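Local coordinates for anaphase-promoting complex subunit cut9 (Schizosaccharomyces pombe, PDB 2XPI), which forms part of the anaphase-promoting complex/cyclosome, an E3 ubiquitin-protein ligase that controls progression through mitosis and the G1 phase of the cell cycle, at residues E250-V255 and L274-L279; D230-E235 and S261-E266; K265-F270 and E292-S297; D403-P408 and A434-G439. All blocks are in the same frame, centred on the assembly; numbering follows the deposited sequence.

Contact 1. Residues E250-V255 and L274-L279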
loop_
_atom_site.group_PDB
_atom_site.type_symbol
_atom_site.label_atom_id
_atom_site.label_comp_id
_atom_site.label_asym_id
_atom_site.label_seq_id
_atom_site.Cartn_x
_atom_site.Cartn_y
_atom_site.Cartn_z
ATOM N N GLU A 250 24.754 -25.736 7.711
ATOM C CA GLU A 250 23.339 -25.914 7.983
ATOM C C GLU A 250 22.472 -25.763 6.720
ATOM O O GLU A 250 21.523 -26.513 6.529
ATOM C CB GLU A 250 22.866 -24.900 9.019
ATOM C CG GLU A 250 23.375 -25.104 10.425
ATOM C CD GLU A 250 22.978 -23.948 11.336
ATOM O OE1 GLU A 250 23.140 -22.777 10.923
ATOM O OE2 GLU A 250 22.500 -24.205 12.462
ATOM N N GLU A 251 22.803 -24.785 5.876
ATOM C CA GLU A 251 22.056 -24.511 4.648
ATOM C C GLU A 251 22.130 -25.659 3.648
ATOM O O GLU A 251 21.121 -26.038 3.061
ATOM C CB GLU A 251 22.533 -23.213 3.993
ATOM C CG GLU A 251 21.878 -21.942 4.552
ATOM C CD GLU A 251 22.652 -20.655 4.200
ATOM O OE1 GLU A 251 23.664 -20.750 3.455
ATOM O OE2 GLU A 251 22.245 -19.556 4.677
ATOM N N TRP A 252 23.323 -26.213 3.453
ATOM C CA TRP A 252 23.482 -27.368 2.580
ATOM C C TRP A 252 22.796 -28.607 3.138
ATOM O O TRP A 252 22.135 -29.336 2.408
ATOM C CB TRP A 252 24.957 -27.643 2.292
ATOM C CG TRP A 252 25.488 -26.767 1.213
ATOM C CD1 TRP A 252 26.140 -25.571 1.364
ATOM C CD2 TRP A 252 25.392 -26.997 -0.197
ATOM N NE1 TRP A 252 26.462 -25.049 0.131
ATOM C CE2 TRP A 252 26.012 -25.908 -0.843
ATOM C CE3 TRP A 252 24.839 -28.018 -0.977
ATOM C CZ2 TRP A 252 26.095 -25.818 -2.235
ATOM C CZ3 TRP A 252 24.925 -27.926 -2.349
ATOM C CH2 TRP A 252 25.547 -26.835 -2.966
ATOM N N ASP A 253 22.945 -28.856 4.430
ATOM C CA ASP A 253 22.271 -30.005 5.020
ATOM C C ASP A 253 20.752 -29.849 4.930
ATOM O O ASP A 253 20.017 -30.833 4.856
ATOM C CB ASP A 253 22.711 -30.220 6.470
ATOM C CG ASP A 253 21.739 -31.101 7.260
ATOM O OD1 ASP A 253 20.696 -30.568 7.720
ATOM O OD2 ASP A 253 22.019 -32.315 7.429
ATOM N N LEU A 254 20.278 -28.610 4.944
ATOM C CA LEU A 254 18.859 -28.387 4.855
ATOM C C LEU A 254 18.394 -28.802 3.467
ATOM O O LEU A 254 17.542 -29.675 3.357
ATOM C CB LEU A 254 18.490 -26.940 5.157
ATOM C CG LEU A 254 17.005 -26.575 5.017
ATOM C CD1 LEU A 254 16.096 -27.378 5.936
ATOM C CD2 LEU A 254 16.812 -25.113 5.282
ATOM N N VAL A 255 18.950 -28.212 2.406
ATOM C CA VAL A 255 18.414 -28.499 1.076
ATOM C C VAL A 255 18.664 -29.930 0.639
ATOM O O VAL A 255 17.886 -30.496 -0.139
ATOM C CB VAL A 255 18.854 -27.501 -0.034
ATOM C CG1 VAL A 255 19.354 -26.212 0.555
ATOM C CG2 VAL A 255 19.843 -28.132 -0.988
ATOM N N LEU A 274 17.975 -25.619 -8.283
ATOM C CA LEU A 274 17.624 -24.211 -8.110
ATOM C C LEU A 274 18.013 -23.726 -6.727
ATOM O O LEU A 274 18.576 -22.647 -6.585
ATOM C CB LEU A 274 16.120 -23.997 -8.307
ATOM C CG LEU A 274 15.580 -23.365 -9.592
ATOM C CD1 LEU A 274 16.421 -23.694 -10.797
ATOM C CD2 LEU A 274 14.144 -23.802 -9.802
ATOM N N TYR A 275 17.706 -24.517 -5.702
ATOM C CA TYR A 275 18.010 -24.124 -4.324
ATOM C C TYR A 275 19.517 -24.042 -4.073
ATOM O O TYR A 275 20.012 -23.081 -3.501
ATOM C CB TYR A 275 17.322 -25.072 -3.332
ATOM C CG TYR A 275 15.850 -24.766 -3.168
ATOM C CD1 TYR A 275 15.058 -25.468 -2.271
ATOM C CD2 TYR A 275 15.259 -23.757 -3.915
ATOM C CE1 TYR A 275 13.725 -25.163 -2.116
ATOM C CE2 TYR A 275 13.936 -23.460 -3.780
ATOM C CZ TYR A 275 13.168 -24.162 -2.880
ATOM O OH TYR A 275 11.836 -23.833 -2.764
ATOM N N MET A 276 20.246 -25.049 -4.526
ATOM C CA MET A 276 21.689 -25.054 -4.389
ATOM C C MET A 276 22.336 -23.799 -4.991
ATOM O O MET A 276 23.373 -23.348 -4.518
ATOM C CB MET A 276 22.275 -26.352 -4.959
ATOM C CG MET A 276 21.943 -27.580 -4.088
ATOM S SD MET A 276 22.412 -29.178 -4.799
ATOM C CE MET A 276 23.264 -28.535 -6.210
ATOM N N LEU A 277 21.720 -23.215 -6.013
ATOM C CA LEU A 277 22.259 -21.989 -6.602
ATOM C C LEU A 277 22.226 -20.815 -5.631
ATOM O O LEU A 277 22.913 -19.820 -5.850
ATOM C CB LEU A 277 21.494 -21.582 -7.862
ATOM C CG LEU A 277 21.524 -22.440 -9.120
ATOM C CD1 LEU A 277 21.023 -21.588 -10.268
ATOM C CD2 LEU A 277 22.924 -22.972 -9.418
ATOM N N LYS A 278 21.405 -20.914 -4.585
ATOM C CA LYS A 278 21.280 -19.839 -3.592
ATOM C C LYS A 278 22.374 -19.893 -2.524
ATOM O O LYS A 278 22.501 -18.981 -1.706
ATOM C CB LYS A 278 19.914 -19.899 -2.905
ATOM C CG LYS A 278 18.746 -19.572 -3.817
ATOM C CD LYS A 278 19.089 -18.346 -4.644
ATOM C CE LYS A 278 17.884 -17.770 -5.375
ATOM N NZ LYS A 278 18.228 -16.419 -5.917
ATOM N N LEU A 279 23.164 -20.961 -2.560
ATOM C CA LEU A 279 23.955 -21.394 -1.422
ATOM C C LEU A 279 25.420 -21.004 -1.474
ATOM O O LEU A 279 25.875 -20.373 -2.423
ATOM C CB LEU A 279 23.867 -22.907 -1.308
ATOM C CG LEU A 279 22.791 -23.494 -0.401
ATOM C CD1 LEU A 279 21.672 -22.511 -0.107
ATOM C CD2 LEU A 279 22.286 -24.773 -1.033
#
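The backbones of 250-255 and 274-279 run in opposite senses, the CA atoms of E251 and L279 lying 7.1 Å apart and those of V255 and Y275 7.0 Å, so that helix 248-257 of TPR 5 packs against helix 268-276 of TPR 6 and the turn from M276 to L279. W252 and L279 carry most of the interface. L279 CD2 sits over one face of the indole, 3.9 Å from the centroid of the six-membered ring and 11° off its normal, a clear CH-pi contact. M276 approaches the same ring obliquely: its CG is 3.5 Å from W252 CZ3, and SD makes a Met-aromatic contact. The W252 chi1 of -81° leaves CG beside the backbone N and turns the indole toward M276 and L279. V255 touches both, CG1 meeting L279 CD2 tip to tip at 3.6 Å and CG2 resting 3.8 Å from M276 CG. H284 stacks on the W252 ring, and N280 O accepts a weak hydrogen bond from NE1. Replacing W252 by an alanine removes the ring, and L279 CD2 would probably lose its aromatic face while a gap opens beside M276. Cohesion between the two segments therefore rests on shape fit and aromatic contacts in a buried setting.

Contact 2. Residues D230-E235 and S261-E266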
loop_
_atom_site.group_PDB
_atom_site.type_symbol
_atom_site.label_atom_id
_atom_site.label_comp_id
_atom_site.label_asym_id
_atom_site.label_seq_id
_atom_site.Cartn_x
_atom_site.Cartn_y
_atom_site.Cartn_z
ATOM N N ASP A 230 6.991 -28.785 3.065
ATOM C CA ASP A 230 6.766 -28.617 1.634
ATOM C C ASP A 230 7.938 -27.831 1.057
ATOM O O ASP A 230 8.128 -26.658 1.362
ATOM C CB ASP A 230 5.437 -27.885 1.366
ATOM C CG ASP A 230 5.036 -27.894 -0.121
ATOM O OD1 ASP A 230 5.909 -27.626 -0.981
ATOM O OD2 ASP A 230 3.840 -28.161 -0.432
ATOM N N ALA A 231 8.720 -28.494 0.215
ATOM C CA ALA A 231 9.882 -27.882 -0.408
ATOM C C ALA A 231 9.542 -26.633 -1.205
ATOM O O ALA A 231 10.437 -25.914 -1.617
ATOM C CB ALA A 231 10.578 -28.884 -1.304
ATOM N N LYS A 232 8.257 -26.374 -1.436
ATOM C CA LYS A 232 7.860 -25.240 -2.277
ATOM C C LYS A 232 7.734 -23.940 -1.489
ATOM O O LYS A 232 7.631 -22.864 -2.065
ATOM C CB LYS A 232 6.589 -25.536 -3.087
ATOM C CG LYS A 232 6.735 -26.721 -4.039
ATOM C CD LYS A 232 5.566 -26.850 -5.039
ATOM C CE LYS A 232 4.194 -26.830 -4.367
ATOM N NZ LYS A 232 4.058 -27.881 -3.337
ATOM N N CYS A 233 7.776 -24.032 -0.169
ATOM C CA CYS A 233 7.760 -22.828 0.667
ATOM C C CYS A 233 9.066 -22.013 0.591
ATOM O O CYS A 233 9.837 -21.912 1.545
ATOM C CB CYS A 233 7.444 -23.176 2.110
ATOM S SG CYS A 233 6.941 -21.750 2.980
ATOM N N TYR A 234 9.279 -21.405 -0.558
ATOM C CA TYR A 234 10.433 -20.575 -0.766
ATOM C C TYR A 234 10.433 -19.250 0.037
ATOM O O TYR A 234 11.492 -18.654 0.191
ATOM C CB TYR A 234 10.601 -20.350 -2.275
ATOM C CG TYR A 234 11.667 -19.372 -2.676
ATOM C CD1 TYR A 234 12.872 -19.805 -3.203
ATOM C CD2 TYR A 234 11.450 -18.005 -2.558
ATOM C CE1 TYR A 234 13.845 -18.901 -3.587
ATOM C CE2 TYR A 234 12.394 -17.104 -2.941
ATOM C CZ TYR A 234 13.597 -17.542 -3.447
ATOM O OH TYR A 234 14.543 -16.599 -3.809
ATOM N N GLU A 235 9.292 -18.781 0.548
ATOM C CA GLU A 235 9.316 -17.563 1.371
ATOM C C GLU A 235 10.113 -17.855 2.629
ATOM O O GLU A 235 10.776 -16.965 3.152
ATOM C CB GLU A 235 7.926 -17.054 1.819
ATOM C CG GLU A 235 7.033 -16.412 0.778
ATOM C CD GLU A 235 7.455 -15.041 0.265
ATOM O OE1 GLU A 235 7.737 -14.098 1.031
ATOM O OE2 GLU A 235 7.437 -14.890 -0.960
ATOM N N SER A 261 9.611 -34.533 -3.281
ATOM C CA SER A 261 8.374 -35.104 -3.822
ATOM C C SER A 261 7.181 -34.186 -3.553
ATOM O O SER A 261 6.138 -34.297 -4.183
ATOM C CB SER A 261 8.125 -36.507 -3.263
ATOM O OG SER A 261 9.159 -37.394 -3.666
ATOM N N THR A 262 7.343 -33.274 -2.604
ATOM C CA THR A 262 6.302 -32.306 -2.331
ATOM C C THR A 262 6.267 -31.258 -3.444
ATOM O O THR A 262 5.293 -30.512 -3.565
ATOM C CB THR A 262 6.456 -31.646 -0.947
ATOM O OG1 THR A 262 7.632 -30.820 -0.921
ATOM C CG2 THR A 262 6.537 -32.717 0.141
ATOM N N TYR A 263 7.332 -31.204 -4.248
ATOM C CA TYR A 263 7.280 -30.494 -5.534
ATOM C C TYR A 263 6.858 -31.463 -6.625
ATOM O O TYR A 263 5.779 -31.331 -7.190
ATOM C CB TYR A 263 8.622 -29.859 -5.892
ATOM C CG TYR A 263 8.801 -29.531 -7.369
ATOM C CD1 TYR A 263 7.995 -28.587 -8.011
ATOM C CD2 TYR A 263 9.795 -30.151 -8.117
ATOM C CE1 TYR A 263 8.177 -28.277 -9.367
ATOM C CE2 TYR A 263 9.980 -29.857 -9.454
ATOM C CZ TYR A 263 9.174 -28.920 -10.072
ATOM O OH TYR A 263 9.379 -28.652 -11.402
ATOM N N SER A 264 7.720 -32.437 -6.905
ATOM C CA SER A 264 7.456 -33.463 -7.903
ATOM C C SER A 264 8.500 -34.572 -7.754
ATOM O O SER A 264 9.694 -34.342 -7.970
ATOM C CB SER A 264 7.496 -32.853 -9.311
ATOM O OG SER A 264 7.974 -33.789 -10.259
ATOM N N LYS A 265 8.069 -35.768 -7.365
ATOM C CA LYS A 265 9.022 -36.867 -7.176
ATOM C C LYS A 265 9.942 -37.021 -8.382
ATOM O O LYS A 265 11.145 -37.223 -8.229
ATOM C CB LYS A 265 8.312 -38.206 -6.925
ATOM C CG LYS A 265 9.278 -39.299 -6.470
ATOM C CD LYS A 265 9.129 -40.598 -7.242
ATOM C CE LYS A 265 10.426 -41.416 -7.165
ATOM N NZ LYS A 265 10.482 -42.606 -8.090
ATOM N N GLU A 266 9.359 -36.922 -9.575
ATOM C CA GLU A 266 10.064 -37.215 -10.820
ATOM C C GLU A 266 10.974 -36.076 -11.327
ATOM O O GLU A 266 11.886 -36.302 -12.118
ATOM C CB GLU A 266 9.066 -37.656 -11.902
ATOM C CG GLU A 266 9.120 -36.821 -13.164
ATOM C CD GLU A 266 8.094 -37.233 -14.221
ATOM O OE1 GLU A 266 7.386 -38.249 -14.027
ATOM O OE2 GLU A 266 7.997 -36.530 -15.258
#
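Near its plane, the Y263 ring has K232 CD at the edge, while S264 CB lies over one face, offset toward the rim. Tyrosine and lysine also pack at their roots, with K232 CG 4.1 Å from Y263 CB. The other flat group, the D230 carboxylate, is gripped by both ends of K232: NZ meets the syn lone pairs of both oxygens, forming a salt bridge 2.9 Å long to OD2, and the backbone N takes the anti lone pair of OD1 at 2.7 Å. That last bond makes an Asx turn, set in the loop that links the last helix of TPR 4 to the first of TPR 5. Bends at chi3 and chi4 fold the lysine chain back, bringing NZ within 2.9 Å of T262 O as well, tilted 28° from the carbonyl plane. T262 also binds through its side chain: OG1 accepts from A231 N at 2.8 Å with an N-H...O angle of 155°, and bonds to N259 O besides. The buried charges have further partners, G195 O for K232 NZ and K197 N for D230 OD2. On the second subunit, W90 packs against K232 and R83 against Y263, whose OH bonds to D267 OD1.

Contact 3. Residues K265-F270 and E292-S297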
loop_
_atom_site.group_PDB
_atom_site.type_symbol
_atom_site.label_atom_id
_atom_site.label_comp_id
_atom_site.label_asym_id
_atom_site.label_seq_id
_atom_site.Cartn_x
_atom_site.Cartn_y
_atom_site.Cartn_z
ATOM N N LYS A 265 8.069 -35.768 -7.365
ATOM C CA LYS A 265 9.022 -36.867 -7.176
ATOM C C LYS A 265 9.942 -37.021 -8.382
ATOM O O LYS A 265 11.145 -37.223 -8.229
ATOM C CB LYS A 265 8.312 -38.206 -6.925
ATOM C CG LYS A 265 9.278 -39.299 -6.470
ATOM C CD LYS A 265 9.129 -40.598 -7.242
ATOM C CE LYS A 265 10.426 -41.416 -7.165
ATOM N NZ LYS A 265 10.482 -42.606 -8.090
ATOM N N GLU A 266 9.359 -36.922 -9.575
ATOM C CA GLU A 266 10.064 -37.215 -10.820
ATOM C C GLU A 266 10.974 -36.076 -11.327
ATOM O O GLU A 266 11.886 -36.302 -12.118
ATOM C CB GLU A 266 9.066 -37.656 -11.902
ATOM C CG GLU A 266 9.120 -36.821 -13.164
ATOM C CD GLU A 266 8.094 -37.233 -14.221
ATOM O OE1 GLU A 266 7.386 -38.249 -14.027
ATOM O OE2 GLU A 266 7.997 -36.530 -15.258
ATOM N N ASP A 267 10.734 -34.857 -10.869
ATOM C CA ASP A 267 11.541 -33.715 -11.300
ATOM C C ASP A 267 12.265 -33.091 -10.094
ATOM O O ASP A 267 12.504 -31.885 -10.044
ATOM C CB ASP A 267 10.647 -32.678 -11.998
ATOM C CG ASP A 267 11.438 -31.640 -12.767
ATOM O OD1 ASP A 267 11.060 -30.450 -12.696
ATOM O OD2 ASP A 267 12.436 -32.010 -13.429
ATOM N N ALA A 268 12.606 -33.925 -9.119
ATOM C CA ALA A 268 13.164 -33.442 -7.859
ATOM C C ALA A 268 14.462 -32.696 -8.072
ATOM O O ALA A 268 14.729 -31.728 -7.371
ATOM C CB ALA A 268 13.376 -34.588 -6.888
ATOM N N ALA A 269 15.258 -33.133 -9.045
ATOM C CA ALA A 269 16.587 -32.575 -9.234
ATOM C C ALA A 269 16.550 -31.150 -9.732
ATOM O O ALA A 269 17.477 -30.388 -9.492
ATOM C CB ALA A 269 17.426 -33.430 -10.166
ATOM N N PHE A 270 15.494 -30.795 -10.438
ATOM C CA PHE A 270 15.356 -29.452 -10.967
ATOM C C PHE A 270 15.213 -28.448 -9.833
ATOM O O PHE A 270 15.950 -27.463 -9.767
ATOM C CB PHE A 270 14.146 -29.393 -11.894
ATOM C CG PHE A 270 13.781 -28.009 -12.349
ATOM C CD1 PHE A 270 14.480 -27.392 -13.374
ATOM C CD2 PHE A 270 12.701 -27.351 -11.791
ATOM C CE1 PHE A 270 14.129 -26.125 -13.808
ATOM C CE2 PHE A 270 12.345 -26.100 -12.220
ATOM C CZ PHE A 270 13.062 -25.486 -13.235
ATOM N N GLU A 292 24.654 -26.717 -11.659
ATOM C CA GLU A 292 24.862 -25.642 -12.614
ATOM C C GLU A 292 24.893 -26.208 -14.038
ATOM O O GLU A 292 24.492 -25.543 -14.997
ATOM C CB GLU A 292 26.153 -24.887 -12.284
ATOM C CG GLU A 292 26.304 -23.531 -12.975
ATOM C CD GLU A 292 26.613 -23.651 -14.474
ATOM O OE1 GLU A 292 27.465 -24.492 -14.857
ATOM O OE2 GLU A 292 26.002 -22.901 -15.271
ATOM N N ASP A 293 25.352 -27.447 -14.179
ATOM C CA ASP A 293 25.375 -28.055 -15.492
ATOM C C ASP A 293 23.986 -28.521 -15.917
ATOM O O ASP A 293 23.529 -28.236 -17.029
ATOM C CB ASP A 293 26.367 -29.209 -15.540
ATOM C CG ASP A 293 27.298 -29.104 -16.723
ATOM O OD1 ASP A 293 27.622 -27.955 -17.110
ATOM O OD2 ASP A 293 27.699 -30.157 -17.271
ATOM N N TYR A 294 23.318 -29.236 -15.019
ATOM C CA TYR A 294 21.956 -29.674 -15.253
ATOM C C TYR A 294 21.068 -28.507 -15.692
ATOM O O TYR A 294 20.348 -28.615 -16.684
ATOM C CB TYR A 294 21.398 -30.324 -13.997
ATOM C CG TYR A 294 19.995 -30.834 -14.142
ATOM C CD1 TYR A 294 19.671 -31.779 -15.109
ATOM C CD2 TYR A 294 18.985 -30.381 -13.306
ATOM C CE1 TYR A 294 18.370 -32.262 -15.235
ATOM C CE2 TYR A 294 17.697 -30.849 -13.421
ATOM C CZ TYR A 294 17.390 -31.787 -14.385
ATOM O OH TYR A 294 16.099 -32.249 -14.489
ATOM N N LEU A 295 21.128 -27.394 -14.969
ATOM C CA LEU A 295 20.272 -26.246 -15.275
ATOM C C LEU A 295 20.634 -25.513 -16.576
ATOM O O LEU A 295 19.764 -24.946 -17.246
ATOM C CB LEU A 295 20.247 -25.266 -14.100
ATOM C CG LEU A 295 19.160 -25.432 -13.034
ATOM C CD1 LEU A 295 18.311 -26.677 -13.242
ATOM C CD2 LEU A 295 19.789 -25.419 -11.667
ATOM N N SER A 296 21.913 -25.525 -16.933
ATOM C CA SER A 296 22.344 -24.959 -18.208
ATOM C C SER A 296 21.924 -25.822 -19.405
ATOM O O SER A 296 21.780 -25.318 -20.521
ATOM C CB SER A 296 23.852 -24.706 -18.212
ATOM O OG SER A 296 24.149 -23.477 -17.557
ATOM N N SER A 297 21.718 -27.115 -19.171
ATOM C CA SER A 297 21.205 -27.994 -20.215
ATOM C C SER A 297 19.690 -27.813 -20.433
ATOM O O SER A 297 19.142 -28.276 -21.435
ATOM C CB SER A 297 21.533 -29.465 -19.912
ATOM O OG SER A 297 20.666 -30.008 -18.931
#
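The two antiparallel helices of TPR 6, 268-276 and 285-296, meet here through A269 and F270 on the first and Y294 and L295 on the second, the pairing that defines the helix-turn-helix of a tetratricopeptide repeat. The nearest CA atoms, those of F270 and L295, are 7.3 Å apart. Y294 comes in edge first. With its CG anti to the backbone N (chi1 -179°), the ring extends across to the opposite backbone, where CE2 stands 3.7 Å from F270 CA, which lies in the ring plane. The same CE2 is 4.2 Å from A269 CB and 4.1 Å from F270 CB. Deeper in, F270 and L295 cross at about a right angle, with CD1 of F270 3.9 Å from CD1 of L295. A leucine in place of Y294 would probably lose the edge contact with the F270 backbone and leave A269 less well covered.

D267, at the N-cap position of helix 268-276, makes no capping bond with its side chain. OD2 is instead in a salt bridge with R83 of the second subunit. That R83 also forms a cation-pi contact with the F270 ring, which places this corner of TPR 6 on the homodimer interface, in keeping with the role of TPR repeats 1-7 in dimerization. The phenol of Y294 passes D267 obliquely, with the carboxylate and ring planes 58° apart. Three residues on from Y294, S297 OG donates to Y294 O at 2.7 Å, tilted 23° from the carbonyl plane.

Contact 4. Residues D403-P408 and A434-G439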
loop_
_atom_site.group_PDB
_atom_site.type_symbol
_atom_site.label_atom_id
_atom_site.label_comp_id
_atom_site.label_asym_id
_atom_site.label_seq_id
_atom_site.Cartn_x
_atom_site.Cartn_y
_atom_site.Cartn_z
ATOM N N ASP A 403 18.667 -1.848 6.385
ATOM C CA ASP A 403 18.609 -3.303 6.358
ATOM C C ASP A 403 19.797 -3.914 7.103
ATOM O O ASP A 403 20.828 -4.252 6.508
ATOM C CB ASP A 403 18.545 -3.826 4.924
ATOM C CG ASP A 403 18.330 -5.334 4.867
ATOM O OD1 ASP A 403 18.311 -5.972 5.952
ATOM O OD2 ASP A 403 18.173 -5.873 3.738
ATOM N N PRO A 404 19.643 -4.069 8.421
ATOM C CA PRO A 404 20.696 -4.557 9.310
ATOM C C PRO A 404 21.173 -5.940 8.916
ATOM O O PRO A 404 22.194 -6.406 9.411
ATOM C CB PRO A 404 20.006 -4.622 10.672
ATOM C CG PRO A 404 18.788 -3.755 10.562
ATOM C CD PRO A 404 18.379 -3.784 9.133
ATOM N N GLN A 405 20.434 -6.608 8.051
ATOM C CA GLN A 405 20.823 -7.943 7.602
ATOM C C GLN A 405 21.699 -7.894 6.339
ATOM O O GLN A 405 22.225 -8.917 5.883
ATOM C CB GLN A 405 19.578 -8.796 7.364
ATOM C CG GLN A 405 19.472 -10.004 8.288
ATOM C CD GLN A 405 19.311 -9.638 9.748
ATOM O OE1 GLN A 405 18.678 -8.645 10.091
ATOM N NE2 GLN A 405 19.879 -10.451 10.619
ATOM N N PHE A 406 21.867 -6.684 5.805
ATOM C CA PHE A 406 22.576 -6.445 4.552
ATOM C C PHE A 406 24.103 -6.443 4.697
ATOM O O PHE A 406 24.714 -5.408 4.983
ATOM C CB PHE A 406 22.117 -5.105 3.971
ATOM C CG PHE A 406 22.389 -4.962 2.505
ATOM C CD1 PHE A 406 22.290 -6.063 1.660
ATOM C CD2 PHE A 406 22.739 -3.740 1.972
ATOM C CE1 PHE A 406 22.543 -5.937 0.301
ATOM C CE2 PHE A 406 22.985 -3.611 0.631
ATOM C CZ PHE A 406 22.891 -4.708 -0.210
ATOM N N GLY A 407 24.709 -7.599 4.473
ATOM C CA GLY A 407 26.138 -7.793 4.677
ATOM C C GLY A 407 27.080 -6.849 3.961
ATOM O O GLY A 407 27.927 -6.249 4.605
ATOM N N PRO A 408 26.948 -6.719 2.627
ATOM C CA PRO A 408 27.761 -5.774 1.842
ATOM C C PRO A 408 27.864 -4.376 2.446
ATOM O O PRO A 408 28.920 -3.758 2.349
ATOM C CB PRO A 408 27.022 -5.723 0.492
ATOM C CG PRO A 408 26.410 -7.064 0.353
ATOM C CD PRO A 408 26.038 -7.505 1.760
ATOM N N ALA A 434 30.758 -10.798 9.800
ATOM C CA ALA A 434 31.125 -12.214 9.678
ATOM C C ALA A 434 29.927 -13.136 9.964
ATOM O O ALA A 434 29.937 -14.316 9.613
ATOM C CB ALA A 434 32.299 -12.551 10.570
ATOM N N ARG A 435 28.903 -12.579 10.607
ATOM C CA ARG A 435 27.648 -13.274 10.859
ATOM C C ARG A 435 26.826 -13.373 9.572
ATOM O O ARG A 435 26.237 -14.404 9.290
ATOM C CB ARG A 435 26.863 -12.507 11.918
ATOM C CG ARG A 435 25.707 -13.271 12.563
ATOM C CD ARG A 435 24.322 -12.895 12.008
ATOM N NE ARG A 435 23.788 -11.642 12.544
ATOM C CZ ARG A 435 22.515 -11.270 12.415
ATOM N NH1 ARG A 435 21.655 -12.069 11.783
ATOM N NH2 ARG A 435 22.095 -10.113 12.921
ATOM N N LEU A 436 26.838 -12.318 8.784
ATOM C CA LEU A 436 26.031 -12.214 7.590
ATOM C C LEU A 436 26.691 -12.772 6.349
ATOM O O LEU A 436 26.168 -12.665 5.257
ATOM C CB LEU A 436 25.676 -10.759 7.358
ATOM C CG LEU A 436 25.134 -10.026 8.574
ATOM C CD1 LEU A 436 25.079 -8.554 8.345
ATOM C CD2 LEU A 436 23.788 -10.550 8.926
ATOM N N PHE A 437 27.893 -13.286 6.508
ATOM C CA PHE A 437 28.628 -13.867 5.416
ATOM C C PHE A 437 29.268 -15.138 5.906
ATOM O O PHE A 437 30.372 -15.446 5.522
ATOM C CB PHE A 437 29.726 -12.920 4.982
ATOM C CG PHE A 437 29.278 -11.846 4.061
ATOM C CD1 PHE A 437 28.797 -12.142 2.816
ATOM C CD2 PHE A 437 29.373 -10.532 4.425
ATOM C CE1 PHE A 437 28.409 -11.154 1.966
ATOM C CE2 PHE A 437 28.986 -9.557 3.573
ATOM C CZ PHE A 437 28.504 -9.867 2.343
ATOM N N GLN A 438 28.613 -15.866 6.786
ATOM C CA GLN A 438 29.253 -17.041 7.353
ATOM C C GLN A 438 29.545 -18.104 6.310
ATOM O O GLN A 438 28.792 -18.275 5.362
ATOM C CB GLN A 438 28.443 -17.618 8.503
ATOM C CG GLN A 438 29.295 -18.305 9.540
ATOM C CD GLN A 438 30.212 -17.347 10.267
ATOM O OE1 GLN A 438 30.030 -17.082 11.451
ATOM N NE2 GLN A 438 31.208 -16.829 9.564
ATOM N N GLY A 439 30.654 -18.812 6.505
ATOM C CA GLY A 439 31.126 -19.790 5.554
ATOM C C GLY A 439 31.950 -19.189 4.441
ATOM O O GLY A 439 32.238 -19.847 3.469
#
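P404 is the first residue of 403-408 to touch the other segment, its O lying 3.8 Å from L436 CD1. The turn that presents it is fixed by D403, whose OD1 accepts from Q405 N at 3.1 Å in an Asx turn, 42° above the carboxylate plane. At Q405 the backbone O also meets L436, 3.8 Å from CD1, while the side-chain amide ends beside the R435 guanidinium with the two planes 62° apart. F406 turns away, toward helix 373-385. G407 then brings the chains together, its CA 5.3 Å from that of L436 and its C beside F437 CE2. At the start of helix 407-420, P408 CD lies 3.5 Å from F437 CZ, the two side chains crossing obliquely. The F437 chi1 of -82° sets CG anti to the carbonyl carbon, and the ring reaches back to this helix start. The two ends of TPR 10 are joined in this way. P408 and F437 also touch the chain of another protein, consistent with the hcn1-binding role of TPR repeats 8 and 10-13. The contact is thus mainly apolar, with L436 and F437 packed on main-chain atoms and a proline, and a polar fringe at R435.

How the contacts relate
From the N terminus, contact 2 opens first, on the loop between TPR 4 and TPR 5, and closes a loop at 261-266. Contact 1 opens within that loop and closes beyond it at 274-279, so the two cross; Y275 OH and A231 O join them, probably by a hydrogen bond. Contact 3 starts on K265 and E266, shared with contact 2, and crosses contact 1 before closing at the end of TPR 6. These three join TPR 5, TPR 6 and the loop leading in from TPR 4, and all touch the second subunit. Contact 4 follows in series within TPR 10, its centre about 17 Å from that of contact 1; N280 ND2, just after contact 1, hydrogen-bonds G439 O.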